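PDB 4E8O: Aac(6')-Ih protein from Acinetobacter baumannii, which probably transfers the acetyl group of acetyl coenzyme A to the 6'-amino group of aminoglycoside antibiotics, giving resistance to them. Local coordinates for residues 93-98 with 128-133; 81-86 with 122-127; 77-82 with 100-105. One frame throughout, in Å; residues are numbered along the deposited sequence.

Contact 1: 93-98 with 128-133; sequences TSPVAF and FACTEF
Glu132 reaches across to Thr93 where two neighbouring parallel strands begin. Its CB lies 3.9 Å from Val96 CG1, and CG passes beside the hydroxyl of Thr93. From there the extended chain carries the carboxylate to the Thr93 backbone. Thr93 OG1 lies 2.9 Å from Glu132 OE1, and Thr93 N makes a weak, bent hydrogen bond to the same oxygen. Gln92 N also donates to OE1. The other oxygen, OE2, faces the second subunit, where Lys163 of that subunit forms a long, weak ion pair with it.

Two waters link the loops that lead into the strands. One accepts from Thr131 N and donates to Pro95 O; it is also hydrogen-bonded to Thr93 OG1. The second bridges Pro95 O and Ala129 O. Pro95 follows a cis peptide bond, and its CG lies 4.1 Å from Cys130 SG.

The strands themselves meet at Ala97 and Phe133. Ala97 N donates to Glu132 O over 3.0 Å, with an N-H...O angle of 155°. Phe133 has CG anti to the backbone N (chi1 -172°), which brings its CD1 to 3.7 Å from Ala97 CB. The backbone carbonyl carbon of Phe98 lies at the edge of this ring. Helix 113-127 covers the same side through Val118 and Val121. Ala129, with positive phi, closes that helix in a Schellman motif. Strand, helix and parallel strand together make a beta-alpha-beta crossover, part of the GNAT acetyltransferase fold.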
loop_
_atom_site.group_PDB
_atom_site.type_symbol
_atom_site.label_atom_id
_atom_site.label_comp_id
_atom_site.label_asym_id
_atom_site.label_seq_id
_atom_site.Cartn_x
_atom_site.Cartn_y
_atom_site.Cartn_z
ATOM N N THR B 93 8.133 -7.024 7.539
ATOM C CA THR B 93 9.288 -6.178 7.806
ATOM C C THR B 93 9.090 -4.831 7.138
ATOM O O THR B 93 8.182 -4.658 6.319
ATOM C CB THR B 93 10.600 -6.802 7.277
ATOM O OG1 THR B 93 10.558 -6.867 5.847
ATOM C CG2 THR B 93 10.801 -8.202 7.841
ATOM N N SER B 94 9.944 -3.879 7.491
ATOM C CA SER B 94 9.941 -2.567 6.861
ATOM C C SER B 94 11.316 -1.963 7.087
ATOM O O SER B 94 11.847 -2.059 8.191
ATOM C CB SER B 94 8.855 -1.675 7.468
ATOM O OG SER B 94 8.899 -0.371 6.913
ATOM N N PRO B 95 11.907 -1.353 6.043
ATOM C CA PRO B 95 11.321 -1.177 4.706
ATOM C C PRO B 95 11.322 -2.457 3.869
ATOM O O PRO B 95 11.912 -3.458 4.282
ATOM C CB PRO B 95 12.240 -0.131 4.062
ATOM C CG PRO B 95 13.566 -0.347 4.719
ATOM C CD PRO B 95 13.261 -0.771 6.136
ATOM N N VAL B 96 10.639 -2.422 2.725
ATOM C CA VAL B 96 10.628 -3.536 1.779
ATOM C C VAL B 96 10.820 -2.997 0.364
ATOM O O VAL B 96 10.490 -1.842 0.087
ATOM C CB VAL B 96 9.290 -4.322 1.818
ATOM C CG1 VAL B 96 9.053 -4.937 3.184
ATOM C CG2 VAL B 96 8.119 -3.417 1.432
ATOM N N ALA B 97 11.346 -3.825 -0.535
ATOM C CA ALA B 97 11.408 -3.443 -1.941
ATOM C C ALA B 97 10.024 -3.672 -2.523
ATOM O O ALA B 97 9.276 -4.502 -2.017
ATOM C CB ALA B 97 12.433 -4.270 -2.678
ATOM N N PHE B 98 9.666 -2.940 -3.572
ATOM C CA PHE B 98 8.354 -3.134 -4.182
ATOM C C PHE B 98 8.443 -3.024 -5.695
ATOM O O PHE B 98 9.040 -2.077 -6.213
ATOM C CB PHE B 98 7.340 -2.132 -3.613
ATOM C CG PHE B 98 5.921 -2.371 -4.068
ATOM C CD1 PHE B 98 5.053 -3.145 -3.309
ATOM C CD2 PHE B 98 5.450 -1.803 -5.240
ATOM C CE1 PHE B 98 3.745 -3.359 -3.722
ATOM C CE2 PHE B 98 4.144 -2.009 -5.661
ATOM C CZ PHE B 98 3.290 -2.790 -4.901
ATOM N N PHE B 128 19.531 -1.443 0.924
ATOM C CA PHE B 128 18.606 -0.685 1.755
ATOM C C PHE B 128 18.180 -1.460 3.001
ATOM O O PHE B 128 17.231 -1.071 3.682
ATOM C CB PHE B 128 17.376 -0.274 0.936
ATOM C CG PHE B 128 17.584 0.958 0.094
ATOM C CD1 PHE B 128 17.371 2.219 0.633
ATOM C CD2 PHE B 128 17.980 0.860 -1.235
ATOM C CE1 PHE B 128 17.555 3.359 -0.130
ATOM C CE2 PHE B 128 18.165 1.999 -2.007
ATOM C CZ PHE B 128 17.952 3.249 -1.451
ATOM N N ALA B 129 18.893 -2.547 3.297
ATOM C CA ALA B 129 18.577 -3.420 4.430
ATOM C C ALA B 129 17.163 -4.004 4.351
ATOM O O ALA B 129 16.490 -4.181 5.370
ATOM C CB ALA B 129 18.798 -2.696 5.758
ATOM N N CYS B 130 16.728 -4.309 3.132
ATOM C CA CYS B 130 15.467 -5.005 2.909
ATOM C C CYS B 130 15.701 -6.513 2.864
ATOM O O CYS B 130 16.737 -6.981 2.383
ATOM C CB CYS B 130 14.842 -4.569 1.585
ATOM S SG CYS B 130 14.339 -2.844 1.502
ATOM N N THR B 131 14.729 -7.273 3.359
ATOM C CA THR B 131 14.773 -8.729 3.291
ATOM C C THR B 131 13.534 -9.255 2.578
ATOM O O THR B 131 13.403 -10.461 2.345
ATOM C CB THR B 131 14.830 -9.358 4.686
ATOM O OG1 THR B 131 13.623 -9.050 5.394
ATOM C CG2 THR B 131 16.024 -8.823 5.462
ATOM N N GLU B 132 12.615 -8.351 2.250
ATOM C CA GLU B 132 11.402 -8.726 1.535
ATOM C C GLU B 132 11.226 -7.893 0.263
ATOM O O GLU B 132 11.576 -6.708 0.228
ATOM C CB GLU B 132 10.170 -8.609 2.447
ATOM C CG GLU B 132 10.080 -9.700 3.514
ATOM C CD GLU B 132 8.845 -9.574 4.383
ATOM O OE1 GLU B 132 8.461 -8.430 4.702
ATOM O OE2 GLU B 132 8.257 -10.613 4.753
ATOM N N PHE B 133 10.682 -8.534 -0.771
ATOM C CA PHE B 133 10.462 -7.930 -2.083
ATOM C C PHE B 133 9.007 -8.239 -2.418
ATOM O O PHE B 133 8.647 -9.399 -2.644
ATOM C CB PHE B 133 11.402 -8.579 -3.108
ATOM C CG PHE B 133 11.412 -7.914 -4.468
ATOM C CD1 PHE B 133 10.662 -6.780 -4.726
ATOM C CD2 PHE B 133 12.184 -8.444 -5.494
ATOM C CE1 PHE B 133 10.676 -6.187 -5.978
ATOM C CE2 PHE B 133 12.207 -7.856 -6.750
ATOM C CZ PHE B 133 11.450 -6.726 -6.993
HETATM O O HOH W 1 12.148 -6.134 4.089
HETATM O O HOH W 2 14.200 -4.342 6.356
#

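Contact 2: 81-86 with 122-127; sequences ASIRYE and EIWAKQ
Trp124 lays its indole against Ile83, where a helix packs on the central sheet of the GNAT fold. The short segments of strand 81-84 and helix 122-127 run nearly parallel, with axes 9.7 Å apart and 23° between their directions. The tight part is small and apolar. CG of Trp124 is anti to the backbone N (chi1 172°), and the ring reaches toward the strand with its six-membered part leading. Ile83 comes from the opposite direction. Its CD1 sits over one face of that ring, 3.9 Å from the centroid, as a CH-pi contact. Its CG1 lies 3.5 Å from Trp124 CH2.

Ala81, two residues earlier, adds its methyl group: CB is 4.2 Å from Trp124 CZ3. The carbonyl carbon of Ser82 lies near the ring plane, at the edge. Leu64 of the adjoining strand 63-69 also touches Trp124, and the Phe128 ring meets it with the planes at about 70°.

The contact is looser towards Ala125, whose CB stays 4.5 Å from Ile83 CD1. Glu122 turns to the dimer partner instead, in a salt bridge with Lys164 of the second subunit. On the strand, Arg84 points away from the helix and forms a salt bridge with Glu100. Ser82 OG is in turn hydrogen-bonded to Glu100. Arg84 NE also donates to Ser82 OG over 3.0 Å, and the hydroxyl oxygen lies close to the guanidinium plane.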
loop_
_atom_site.group_PDB
_atom_site.type_symbol
_atom_site.label_atom_id
_atom_site.label_comp_id
_atom_site.label_asym_id
_atom_site.label_seq_id
_atom_site.Cartn_x
_atom_site.Cartn_y
_atom_site.Cartn_z
ATOM N N ALA B 81 11.136 -0.133 -9.688
ATOM C CA ALA B 81 10.935 -0.621 -8.331
ATOM C C ALA B 81 11.156 0.513 -7.358
ATOM O O ALA B 81 11.740 1.539 -7.714
ATOM C CB ALA B 81 11.873 -1.785 -8.025
ATOM N N SER B 82 10.686 0.331 -6.127
ATOM C CA SER B 82 10.867 1.343 -5.097
ATOM C C SER B 82 11.179 0.693 -3.763
ATOM O O SER B 82 10.980 -0.514 -3.584
ATOM C CB SER B 82 9.607 2.190 -4.956
ATOM O OG SER B 82 8.492 1.389 -4.599
ATOM N N ILE B 83 11.685 1.496 -2.831
ATOM C CA ILE B 83 11.799 1.081 -1.444
ATOM C C ILE B 83 10.635 1.725 -0.697
ATOM O O ILE B 83 10.438 2.939 -0.789
ATOM C CB ILE B 83 13.123 1.543 -0.807
ATOM C CG1 ILE B 83 14.325 1.090 -1.648
ATOM C CG2 ILE B 83 13.223 1.027 0.620
ATOM C CD1 ILE B 83 14.475 -0.423 -1.772
ATOM N N ARG B 84 9.861 0.918 0.028
ATOM C CA ARG B 84 8.672 1.410 0.731
ATOM C C ARG B 84 8.895 1.384 2.231
ATOM O O ARG B 84 9.353 0.374 2.769
ATOM C CB ARG B 84 7.456 0.541 0.405
ATOM C CG ARG B 84 7.090 0.468 -1.063
ATOM C CD ARG B 84 6.722 1.830 -1.613
ATOM N NE ARG B 84 6.042 1.727 -2.905
ATOM C CZ ARG B 84 4.728 1.576 -3.043
ATOM N NH1 ARG B 84 3.945 1.510 -1.970
ATOM N NH2 ARG B 84 4.194 1.497 -4.254
ATOM N N TYR B 85 8.554 2.479 2.910
ATOM C CA TYR B 85 8.739 2.562 4.354
ATOM C C TYR B 85 7.415 2.479 5.107
ATOM O O TYR B 85 7.393 2.330 6.328
ATOM C CB TYR B 85 9.512 3.828 4.728
ATOM C CG TYR B 85 10.978 3.724 4.386
ATOM C CD1 TYR B 85 11.901 3.300 5.332
ATOM C CD2 TYR B 85 11.435 4.018 3.111
ATOM C CE1 TYR B 85 13.242 3.189 5.020
ATOM C CE2 TYR B 85 12.772 3.910 2.792
ATOM C CZ TYR B 85 13.668 3.493 3.749
ATOM O OH TYR B 85 15.000 3.386 3.430
ATOM N N GLU B 86 6.315 2.560 4.369
ATOM C CA GLU B 86 4.995 2.394 4.958
ATOM C C GLU B 86 4.529 0.958 4.733
ATOM O O GLU B 86 5.010 0.285 3.816
ATOM C CB GLU B 86 4.020 3.409 4.356
ATOM C CG GLU B 86 4.348 4.851 4.742
ATOM C CD GLU B 86 3.473 5.856 4.028
ATOM O OE1 GLU B 86 2.756 5.452 3.088
ATOM O OE2 GLU B 86 3.503 7.050 4.400
ATOM N N GLU B 122 16.992 -7.004 -6.217
ATOM C CA GLU B 122 17.338 -7.640 -4.945
ATOM C C GLU B 122 18.720 -7.228 -4.459
ATOM O O GLU B 122 18.910 -6.956 -3.274
ATOM C CB GLU B 122 17.248 -9.169 -5.061
ATOM C CG GLU B 122 15.842 -9.680 -5.358
ATOM C CD GLU B 122 15.739 -11.196 -5.324
ATOM O OE1 GLU B 122 16.662 -11.855 -4.793
ATOM O OE2 GLU B 122 14.724 -11.728 -5.820
ATOM N N ILE B 123 19.683 -7.199 -5.380
ATOM C CA ILE B 123 21.024 -6.703 -5.081
ATOM C C ILE B 123 20.912 -5.270 -4.576
ATOM O O ILE B 123 21.520 -4.903 -3.570
ATOM C CB ILE B 123 21.922 -6.732 -6.333
ATOM C CG1 ILE B 123 22.041 -8.162 -6.868
ATOM C CG2 ILE B 123 23.295 -6.152 -6.027
ATOM C CD1 ILE B 123 22.827 -8.280 -8.163
ATOM N N TRP B 124 20.109 -4.476 -5.277
ATOM C CA TRP B 124 19.857 -3.087 -4.911
ATOM C C TRP B 124 19.085 -2.964 -3.597
ATOM O O TRP B 124 19.429 -2.150 -2.743
ATOM C CB TRP B 124 19.097 -2.389 -6.043
ATOM C CG TRP B 124 18.620 -0.999 -5.705
ATOM C CD1 TRP B 124 19.391 0.113 -5.524
ATOM C CD2 TRP B 124 17.262 -0.576 -5.535
ATOM N NE1 TRP B 124 18.597 1.197 -5.241
ATOM C CE2 TRP B 124 17.284 0.800 -5.242
ATOM C CE3 TRP B 124 16.029 -1.231 -5.598
ATOM C CZ2 TRP B 124 16.118 1.536 -5.012
ATOM C CZ3 TRP B 124 14.875 -0.503 -5.374
ATOM C CH2 TRP B 124 14.926 0.867 -5.087
ATOM N N ALA B 125 18.044 -3.775 -3.436
ATOM C CA ALA B 125 17.214 -3.719 -2.237
ATOM C C ALA B 125 17.987 -4.146 -0.991
ATOM O O ALA B 125 17.712 -3.664 0.108
ATOM C CB ALA B 125 15.976 -4.577 -2.413
ATOM N N LYS B 126 18.942 -5.057 -1.166
ATOM C CA LYS B 126 19.784 -5.518 -0.063
ATOM C C LYS B 126 20.582 -4.373 0.542
ATOM O O LYS B 126 20.861 -4.370 1.741
ATOM C CB LYS B 126 20.745 -6.607 -0.547
ATOM C CG LYS B 126 20.320 -8.022 -0.203
ATOM C CD LYS B 126 20.890 -9.017 -1.206
ATOM C CE LYS B 126 20.701 -10.454 -0.738
ATOM N NZ LYS B 126 20.453 -11.386 -1.881
ATOM N N GLN B 127 20.958 -3.409 -0.297
ATOM C CA GLN B 127 21.690 -2.232 0.160
ATOM C C GLN B 127 20.845 -1.414 1.125
ATOM O O GLN B 127 21.372 -0.773 2.030
ATOM C CB GLN B 127 22.095 -1.352 -1.024
ATOM C CG GLN B 127 23.287 -1.850 -1.825
ATOM C CD GLN B 127 24.011 -0.710 -2.516
ATOM O OE1 GLN B 127 23.587 0.445 -2.436
ATOM N NE2 GLN B 127 25.113 -1.026 -3.191
#

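Contact 3: 77-82 with 100-105; sequences AMLEAS and EGIFVL
Glu80 O accepts two backbone hydrogen bonds, from Glu100 N at 2.9 Å and from Gly101 N at 3.2 Å. Both donors approach from the same face of the carbonyl plane. Two residues of one strand thus oppose a single residue of the other, which is a classic beta bulge. It interrupts an antiparallel hairpin at the centre of the GNAT sheet. Such a bulge in this strand is a GNAT feature, probably tied here to the acetyl coenzyme A site.

Beyond the bulge the pairing is regular. Glu80 N donates to Gly101 O over 2.7 Å, and Met78 and Phe103 exchange a pair of bonds. Met78 CG lies 4.1 Å from Phe103 CB, on the face covered by helix 32-42. Glu80 is on that face too; its carboxylate is held by Arg39 and Trp35. Ala77, Leu79, Ile102 and Val104 line the other face, where helix 113-127 packs. Here Ala77 CB meets Val104 CG2 at 3.9 Å.

The Glu100 side chain, bent at chi2 (-81°), leans against the direction of its own strand, toward Ser82. The Ser82 hydroxyl OG donates to Glu100 OE2 over a short 2.5 Å, on the anti lone pair.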
loop_
_atom_site.group_PDB
_atom_site.type_symbol
_atom_site.label_atom_id
_atom_site.label_comp_id
_atom_site.label_asym_id
_atom_site.label_seq_id
_atom_site.Cartn_x
_atom_site.Cartn_y
_atom_site.Cartn_z
ATOM N N ALA B 77 12.977 -4.559 -22.762
ATOM C CA ALA B 77 12.368 -4.766 -21.449
ATOM C C ALA B 77 12.677 -3.621 -20.490
ATOM O O ALA B 77 13.702 -2.949 -20.628
ATOM C CB ALA B 77 12.823 -6.089 -20.850
ATOM N N MET B 78 11.794 -3.411 -19.515
ATOM C CA MET B 78 11.992 -2.390 -18.487
ATOM C C MET B 78 11.453 -2.868 -17.148
ATOM O O MET B 78 10.557 -3.711 -17.102
ATOM C CB MET B 78 11.281 -1.089 -18.863
ATOM C CG MET B 78 9.794 -1.259 -19.129
ATOM S SD MET B 78 8.817 0.220 -18.768
ATOM C CE MET B 78 8.510 -0.009 -17.019
ATOM N N LEU B 79 11.997 -2.317 -16.066
ATOM C CA LEU B 79 11.507 -2.586 -14.721
ATOM C C LEU B 79 11.570 -1.300 -13.909
ATOM O O LEU B 79 12.490 -0.491 -14.077
ATOM C CB LEU B 79 12.358 -3.667 -14.044
ATOM C CG LEU B 79 12.040 -4.020 -12.585
ATOM C CD1 LEU B 79 12.366 -5.472 -12.305
ATOM C CD2 LEU B 79 12.811 -3.133 -11.624
ATOM N N GLU B 80 10.597 -1.113 -13.025
ATOM C CA GLU B 80 10.648 -0.021 -12.067
ATOM C C GLU B 80 10.385 -0.591 -10.680
ATOM O O GLU B 80 9.516 -1.442 -10.508
ATOM C CB GLU B 80 9.626 1.070 -12.428
ATOM C CG GLU B 80 9.831 1.647 -13.829
ATOM C CD GLU B 80 8.879 2.780 -14.171
ATOM O OE1 GLU B 80 8.303 3.402 -13.247
ATOM O OE2 GLU B 80 8.710 3.058 -15.380
ATOM N N ALA B 81 11.136 -0.133 -9.688
ATOM C CA ALA B 81 10.935 -0.621 -8.331
ATOM C C ALA B 81 11.156 0.513 -7.358
ATOM O O ALA B 81 11.740 1.539 -7.714
ATOM C CB ALA B 81 11.873 -1.785 -8.025
ATOM N N SER B 82 10.686 0.331 -6.127
ATOM C CA SER B 82 10.867 1.343 -5.097
ATOM C C SER B 82 11.179 0.693 -3.763
ATOM O O SER B 82 10.980 -0.514 -3.584
ATOM C CB SER B 82 9.607 2.190 -4.956
ATOM O OG SER B 82 8.492 1.389 -4.599
ATOM N N GLU B 100 7.149 -1.993 -8.997
ATOM C CA GLU B 100 6.167 -1.046 -9.498
ATOM C C GLU B 100 5.696 -1.453 -10.882
ATOM O O GLU B 100 4.524 -1.290 -11.214
ATOM C CB GLU B 100 6.751 0.366 -9.530
ATOM C CG GLU B 100 7.273 0.854 -8.185
ATOM C CD GLU B 100 6.179 1.377 -7.282
ATOM O OE1 GLU B 100 5.021 1.464 -7.734
ATOM O OE2 GLU B 100 6.477 1.711 -6.113
ATOM N N GLY B 101 6.608 -1.991 -11.687
ATOM C CA GLY B 101 6.257 -2.391 -13.033
ATOM C C GLY B 101 7.361 -3.158 -13.719
ATOM O O GLY B 101 8.546 -2.863 -13.544
ATOM N N ILE B 102 6.966 -4.151 -14.503
ATOM C CA ILE B 102 7.911 -4.880 -15.325
ATOM C C ILE B 102 7.250 -5.150 -16.669
ATOM O O ILE B 102 6.050 -5.431 -16.736
ATOM C CB ILE B 102 8.358 -6.190 -14.640
ATOM C CG1 ILE B 102 9.434 -6.897 -15.470
ATOM C CG2 ILE B 102 7.157 -7.086 -14.347
ATOM C CD1 ILE B 102 9.974 -8.158 -14.825
ATOM N N PHE B 103 8.019 -5.028 -17.743
ATOM C CA PHE B 103 7.489 -5.310 -19.065
ATOM C C PHE B 103 8.576 -5.858 -19.963
ATOM O O PHE B 103 9.628 -5.244 -20.111
ATOM C CB PHE B 103 6.894 -4.055 -19.700
ATOM C CG PHE B 103 6.539 -4.230 -21.146
ATOM C CD1 PHE B 103 5.374 -4.888 -21.512
ATOM C CD2 PHE B 103 7.376 -3.751 -22.140
ATOM C CE1 PHE B 103 5.049 -5.061 -22.847
ATOM C CE2 PHE B 103 7.060 -3.918 -23.470
ATOM C CZ PHE B 103 5.892 -4.573 -23.828
ATOM N N VAL B 104 8.316 -7.016 -20.555
ATOM C CA VAL B 104 9.214 -7.608 -21.532
ATOM C C VAL B 104 8.427 -7.816 -22.818
ATOM O O VAL B 104 7.280 -8.267 -22.774
ATOM C CB VAL B 104 9.753 -8.967 -21.048
ATOM C CG1 VAL B 104 10.759 -9.526 -22.041
ATOM C CG2 VAL B 104 10.384 -8.835 -19.669
ATOM N N LEU B 105 9.025 -7.466 -23.955
ATOM C CA LEU B 105 8.419 -7.766 -25.251
ATOM C C LEU B 105 8.239 -9.273 -25.382
ATOM O O LEU B 105 9.134 -10.032 -25.009
ATOM C CB LEU B 105 9.285 -7.227 -26.391
ATOM C CG LEU B 105 9.299 -5.705 -26.525
ATOM C CD1 LEU B 105 10.286 -5.252 -27.588
ATOM C CD2 LEU B 105 7.909 -5.218 -26.855
#

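In the fold
The three contacts lie in one mixed sheet and helix 113-127, which packs on one face of it. Contacts 1 and 2 are neighbours, their centres about 5 Å apart. Contact 3 is nearer the middle of the chain, about 14 Å from contact 2 and 18 Å from contact 1. Strand 75-84 serves contacts 2 and 3, which share Ala81 and Ser82. Strand 96-104 serves contacts 1 and 3. Along the chain come the hairpin strands, then helix 113-127, then strand 132-138. Contact 3 joins the hairpin, contact 2 seats the helix and contact 1 adds the parallel strand. Contacts 1 and 2 also touch the second subunit, so this end of the sheet belongs to the dimer interface.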